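Local coordinates for protein magnesium transporter, putative (Shewanella oneidensis MR-1, PDB 3KXR) that probably moves magnesium or related cations across the membrane, this piece holding part of the intracellular N domain and a CBS pair, at residues D7-I19 / R32-F45. Sequence-based numbering, arbitrary orientation.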
loop_
_atom_site.group_PDB
_atom_site.type_symbol
_atom_site.label_atom_id
_atom_site.label_comp_id
_atom_site.label_asym_id
_atom_site.label_seq_id
_atom_site.Cartn_x
_atom_site.Cartn_y
_atom_site.Cartn_z
ATOM N N ASP A 7 10.185 -15.065 -6.369
ATOM C CA ASP A 7 9.375 -16.294 -6.570
ATOM C C ASP A 7 8.160 -16.320 -5.610
ATOM O O ASP A 7 7.962 -17.314 -4.910
ATOM C CB ASP A 7 10.275 -17.534 -6.377
ATOM N N LEU A 8 7.337 -15.259 -5.595
ATOM C CA LEU A 8 6.317 -15.049 -4.521
ATOM C C LEU A 8 4.957 -15.632 -4.882
ATOM O O LEU A 8 4.618 -15.760 -6.053
ATOM C CB LEU A 8 6.136 -13.547 -4.148
ATOM C CG LEU A 8 6.858 -12.939 -2.914
ATOM C CD1 LEU A 8 8.103 -12.131 -3.306
ATOM C CD2 LEU A 8 5.928 -12.054 -2.060
ATOM N N LEU A 9 4.172 -15.935 -3.848
ATOM C CA LEU A 9 2.877 -16.628 -3.979
ATOM C C LEU A 9 1.725 -15.732 -4.415
ATOM O O LEU A 9 1.000 -16.022 -5.376
ATOM C CB LEU A 9 2.473 -17.271 -2.639
ATOM C CG LEU A 9 1.107 -17.986 -2.571
ATOM C CD1 LEU A 9 1.063 -19.093 -3.590
ATOM C CD2 LEU A 9 0.765 -18.536 -1.181
ATOM N N PHE A 10 1.524 -14.664 -3.663
ATOM C CA PHE A 10 0.405 -13.786 -3.927
ATOM C C PHE A 10 0.667 -13.036 -5.240
ATOM O O PHE A 10 -0.274 -12.686 -5.940
ATOM C CB PHE A 10 0.120 -12.883 -2.715
ATOM C CG PHE A 10 -0.090 -13.668 -1.399
ATOM C CD1 PHE A 10 -1.322 -14.292 -1.112
ATOM C CD2 PHE A 10 0.959 -13.808 -0.456
ATOM C CE1 PHE A 10 -1.523 -15.027 0.106
ATOM C CE2 PHE A 10 0.777 -14.552 0.766
ATOM C CZ PHE A 10 -0.463 -15.156 1.040
ATOM N N ALA A 11 1.938 -12.869 -5.622
ATOM C CA ALA A 11 2.300 -12.394 -6.994
ATOM C C ALA A 11 1.908 -13.388 -8.135
ATOM O O ALA A 11 1.941 -13.034 -9.315
ATOM C CB ALA A 11 3.819 -12.045 -7.081
ATOM N N GLN A 12 1.545 -14.619 -7.770
ATOM C CA GLN A 12 1.229 -15.670 -8.722
ATOM C C GLN A 12 -0.278 -15.870 -8.886
ATOM O O GLN A 12 -0.698 -16.660 -9.727
ATOM C CB GLN A 12 1.852 -16.993 -8.258
ATOM C CG GLN A 12 3.191 -17.318 -8.818
ATOM C CD GLN A 12 3.694 -18.613 -8.246
ATOM O OE1 GLN A 12 3.636 -19.675 -8.884
ATOM N NE2 GLN A 12 4.168 -18.548 -7.013
ATOM N N LEU A 13 -1.084 -15.189 -8.075
ATOM C CA LEU A 13 -2.547 -15.322 -8.132
ATOM C C LEU A 13 -3.213 -14.027 -8.555
ATOM O O LEU A 13 -2.987 -13.011 -7.951
ATOM C CB LEU A 13 -3.097 -15.686 -6.757
ATOM C CG LEU A 13 -3.095 -17.158 -6.352
ATOM C CD1 LEU A 13 -3.834 -17.270 -5.056
ATOM C CD2 LEU A 13 -3.750 -18.086 -7.388
ATOM N N SER A 14 -4.057 -14.057 -9.566
ATOM C CA SER A 14 -4.750 -12.857 -9.966
ATOM C C SER A 14 -5.968 -12.615 -9.075
ATOM O O SER A 14 -6.524 -13.543 -8.461
ATOM C CB SER A 14 -5.182 -12.951 -11.427
ATOM O OG SER A 14 -6.213 -13.905 -11.607
ATOM N N PRO A 15 -6.423 -11.363 -9.028
ATOM C CA PRO A 15 -7.657 -11.125 -8.307
ATOM C C PRO A 15 -8.826 -11.959 -8.849
ATOM O O PRO A 15 -9.726 -12.316 -8.077
ATOM C CB PRO A 15 -7.899 -9.621 -8.476
ATOM C CG PRO A 15 -6.897 -9.116 -9.406
ATOM C CD PRO A 15 -5.918 -10.171 -9.733
ATOM N N GLU A 16 -8.795 -12.291 -10.140
ATOM C CA GLU A 16 -9.834 -13.147 -10.757
ATOM C C GLU A 16 -9.789 -14.569 -10.214
ATOM O O GLU A 16 -10.819 -15.208 -10.026
ATOM C CB GLU A 16 -9.683 -13.223 -12.293
ATOM C CG GLU A 16 -9.875 -11.888 -13.074
ATOM C CD GLU A 16 -8.586 -11.037 -13.233
ATOM O OE1 GLU A 16 -7.557 -11.307 -12.583
ATOM O OE2 GLU A 16 -8.617 -10.068 -14.019
ATOM N N ASP A 17 -8.577 -15.069 -9.997
ATOM C CA ASP A 17 -8.405 -16.362 -9.387
ATOM C C ASP A 17 -9.082 -16.346 -8.027
ATOM O O ASP A 17 -9.799 -17.264 -7.676
ATOM C CB ASP A 17 -6.918 -16.663 -9.210
ATOM C CG ASP A 17 -6.141 -16.712 -10.549
ATOM O OD1 ASP A 17 -6.758 -16.910 -11.638
ATOM O OD2 ASP A 17 -4.890 -16.571 -10.487
ATOM N N LEU A 18 -8.857 -15.287 -7.264
ATOM C CA LEU A 18 -9.414 -15.210 -5.924
ATOM C C LEU A 18 -10.925 -15.292 -5.973
ATOM O O LEU A 18 -11.515 -16.056 -5.228
ATOM C CB LEU A 18 -8.960 -13.944 -5.196
ATOM C CG LEU A 18 -7.469 -13.847 -4.835
ATOM C CD1 LEU A 18 -7.147 -12.475 -4.222
ATOM C CD2 LEU A 18 -7.032 -14.980 -3.869
ATOM N N ILE A 19 -11.531 -14.556 -6.900
ATOM C CA ILE A 19 -12.986 -14.517 -7.067
ATOM C C ILE A 19 -13.532 -15.881 -7.443
ATOM O O ILE A 19 -14.503 -16.393 -6.839
ATOM C CB ILE A 19 -13.421 -13.481 -8.134
ATOM C CG1 ILE A 19 -13.187 -12.056 -7.621
ATOM C CG2 ILE A 19 -14.897 -13.660 -8.506
ATOM C CD1 ILE A 19 -14.216 -11.585 -6.594
ATOM N N ARG A 32 -5.019 -11.485 2.856
ATOM C CA ARG A 32 -3.572 -11.305 2.791
ATOM C C ARG A 32 -3.170 -11.105 1.327
ATOM O O ARG A 32 -2.303 -10.292 1.020
ATOM C CB ARG A 32 -2.811 -12.480 3.422
ATOM C CG ARG A 32 -2.859 -12.489 4.978
ATOM C CD ARG A 32 -1.908 -13.552 5.631
ATOM N NE ARG A 32 -1.892 -14.773 4.809
ATOM C CZ ARG A 32 -2.648 -15.865 5.008
ATOM N NH1 ARG A 32 -3.508 -15.926 6.030
ATOM N NH2 ARG A 32 -2.542 -16.911 4.176
ATOM N N ALA A 33 -3.836 -11.835 0.430
ATOM C CA ALA A 33 -3.607 -11.686 -1.023
ATOM C C ALA A 33 -3.909 -10.256 -1.524
ATOM O O ALA A 33 -3.117 -9.659 -2.275
ATOM C CB ALA A 33 -4.443 -12.693 -1.792
ATOM N N LEU A 34 -5.039 -9.719 -1.065
ATOM C CA LEU A 34 -5.468 -8.394 -1.440
ATOM C C LEU A 34 -4.497 -7.327 -0.927
ATOM O O LEU A 34 -4.160 -6.397 -1.658
ATOM C CB LEU A 34 -6.886 -8.116 -0.931
ATOM C CG LEU A 34 -8.025 -8.832 -1.657
ATOM C CD1 LEU A 34 -9.333 -8.481 -0.941
ATOM C CD2 LEU A 34 -8.075 -8.489 -3.161
ATOM N N ALA A 35 -4.059 -7.472 0.320
ATOM C CA ALA A 35 -3.093 -6.558 0.923
ATOM C C ALA A 35 -1.761 -6.560 0.189
ATOM O O ALA A 35 -1.057 -5.561 0.171
ATOM C CB ALA A 35 -2.885 -6.901 2.359
ATOM N N GLN A 36 -1.417 -7.664 -0.455
ATOM C CA GLN A 36 -0.107 -7.749 -1.087
ATOM C C GLN A 36 -0.148 -7.294 -2.530
ATOM O O GLN A 36 0.874 -7.077 -3.137
ATOM C CB GLN A 36 0.446 -9.170 -0.982
ATOM C CG GLN A 36 1.840 -9.280 -0.371
ATOM C CD GLN A 36 2.033 -10.599 0.402
ATOM O OE1 GLN A 36 1.170 -10.988 1.209
ATOM N NE2 GLN A 36 3.165 -11.287 0.157
HETATM N N MSE A 37 -1.335 -7.138 -3.074
HETATM C CA MSE A 37 -1.484 -6.774 -4.474
HETATM C C MSE A 37 -1.471 -5.275 -4.671
HETATM O O MSE A 37 -1.514 -4.514 -3.715
HETATM C CB MSE A 37 -2.816 -7.294 -4.971
HETATM C CG MSE A 37 -2.773 -8.638 -5.587
HETATM SE SE MSE A 37 -4.631 -9.399 -5.694
HETATM C CE MSE A 37 -5.755 -7.802 -5.363
ATOM N N GLY A 38 -1.458 -4.844 -5.925
ATOM C CA GLY A 38 -1.543 -3.407 -6.251
ATOM C C GLY A 38 -2.952 -2.899 -6.039
ATOM O O GLY A 38 -3.896 -3.670 -6.055
ATOM N N GLU A 39 -3.089 -1.601 -5.818
ATOM C CA GLU A 39 -4.394 -0.997 -5.676
ATOM C C GLU A 39 -5.258 -1.254 -6.923
ATOM O O GLU A 39 -6.458 -1.472 -6.786
ATOM C CB GLU A 39 -4.265 0.500 -5.394
ATOM C CG GLU A 39 -5.596 1.238 -5.259
ATOM C CD GLU A 39 -6.468 0.721 -4.112
ATOM O OE1 GLU A 39 -5.925 0.143 -3.148
ATOM O OE2 GLU A 39 -7.699 0.904 -4.178
ATOM N N ARG A 40 -4.650 -1.249 -8.116
ATOM C CA ARG A 40 -5.375 -1.531 -9.374
ATOM C C ARG A 40 -5.963 -2.930 -9.318
ATOM O O ARG A 40 -7.084 -3.153 -9.742
ATOM C CB ARG A 40 -4.470 -1.431 -10.626
ATOM C CG ARG A 40 -4.417 -0.072 -11.338
ATOM C CD ARG A 40 -4.334 -0.191 -12.896
ATOM N N GLN A 41 -5.203 -3.884 -8.794
ATOM C CA GLN A 41 -5.687 -5.247 -8.706
ATOM C C GLN A 41 -6.800 -5.370 -7.659
ATOM O O GLN A 41 -7.788 -6.073 -7.876
ATOM C CB GLN A 41 -4.529 -6.182 -8.391
ATOM C CG GLN A 41 -3.438 -6.280 -9.472
ATOM C CD GLN A 41 -2.353 -7.296 -9.046
ATOM O OE1 GLN A 41 -1.449 -6.962 -8.251
ATOM N NE2 GLN A 41 -2.464 -8.553 -9.529
ATOM N N ARG A 42 -6.660 -4.676 -6.533
ATOM C CA ARG A 42 -7.762 -4.631 -5.548
ATOM C C ARG A 42 -9.031 -4.058 -6.158
ATOM O O ARG A 42 -10.125 -4.497 -5.833
ATOM C CB ARG A 42 -7.419 -3.787 -4.323
ATOM C CG ARG A 42 -6.650 -4.513 -3.274
ATOM C CD ARG A 42 -6.446 -3.656 -2.027
ATOM N NE ARG A 42 -5.515 -2.549 -2.273
ATOM C CZ ARG A 42 -4.187 -2.628 -2.171
ATOM N NH1 ARG A 42 -3.587 -3.762 -1.831
ATOM N NH2 ARG A 42 -3.453 -1.554 -2.428
ATOM N N GLN A 43 -8.884 -3.072 -7.040
ATOM C CA GLN A 43 -10.050 -2.443 -7.671
ATOM C C GLN A 43 -10.762 -3.466 -8.570
ATOM O O GLN A 43 -11.986 -3.560 -8.571
ATOM C CB GLN A 43 -9.654 -1.185 -8.461
ATOM C CG GLN A 43 -9.285 0.065 -7.601
ATOM C CD GLN A 43 -8.646 1.282 -8.406
ATOM O OE1 GLN A 43 -8.541 1.278 -9.650
ATOM N NE2 GLN A 43 -8.248 2.325 -7.664
ATOM N N ARG A 44 -9.971 -4.248 -9.297
ATOM C CA ARG A 44 -10.474 -5.287 -10.182
ATOM C C ARG A 44 -11.221 -6.331 -9.379
ATOM O O ARG A 44 -12.295 -6.789 -9.772
ATOM C CB ARG A 44 -9.320 -5.905 -10.998
ATOM C CG ARG A 44 -9.761 -6.710 -12.262
ATOM C CD ARG A 44 -8.734 -6.688 -13.488
ATOM N NE ARG A 44 -7.370 -6.243 -13.143
ATOM C CZ ARG A 44 -6.288 -7.016 -12.918
ATOM N NH1 ARG A 44 -6.327 -8.357 -13.023
ATOM N NH2 ARG A 44 -5.126 -6.428 -12.576
ATOM N N PHE A 45 -10.690 -6.668 -8.219
ATOM C CA PHE A 45 -11.369 -7.612 -7.363
ATOM C C PHE A 45 -12.752 -7.097 -6.881
ATOM O O PHE A 45 -13.746 -7.841 -6.889
ATOM C CB PHE A 45 -10.475 -7.978 -6.179
ATOM C CG PHE A 45 -11.136 -8.895 -5.183
ATOM C CD1 PHE A 45 -10.935 -10.280 -5.246
ATOM C CD2 PHE A 45 -11.962 -8.377 -4.191
ATOM C CE1 PHE A 45 -11.543 -11.116 -4.340
ATOM C CE2 PHE A 45 -12.577 -9.210 -3.271
ATOM C CZ PHE A 45 -12.374 -10.590 -3.337
#
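Phe10 packs its ring obliquely against Ala33 and Gln36 of the helix ending at Gln36: Phe10 CD1 sits 3.5 Å from Ala33 CA, and Phe10 CD2 comes 3.3 Å from Gln36 OE1, with ring and amide planes 52° apart. Leu18 CD1 comes 3.6 Å from Ala33 CB and also touches Leu34 and the selenium of Met37. Ile19 CD1 lies over one face of the Phe45 ring, a CH-pi contact 3.9 Å from the centroid, while Leu34 CD2 sits near the margin of the opposite face; CG of Phe45 stands anti to its backbone N (chi1 176°), which carries the ring across to helix 15-19. Pro15 packs its CB on Phe45 CB, and its CG lies over the guanidinium of Arg44. Arg44 NH1 donates to Glu16 OE2 on its syn side at 3.0 Å, a nearly straight salt bridge (166°). Behind this, Ser14 and Asp17 form a capping box that sets the start of helix 15-19, and Phe29 meets the Phe10 ring. Replacing Phe10 with an alanine is likely to open a gap beside Ala33, leaving the Gln36 amide less confined. Mostly apolar packing thus holds helices 15-20, 27-36 and 39-50 of the MgtE N domain together, and one straight charged bond ties Glu16 to Arg44 at its edge.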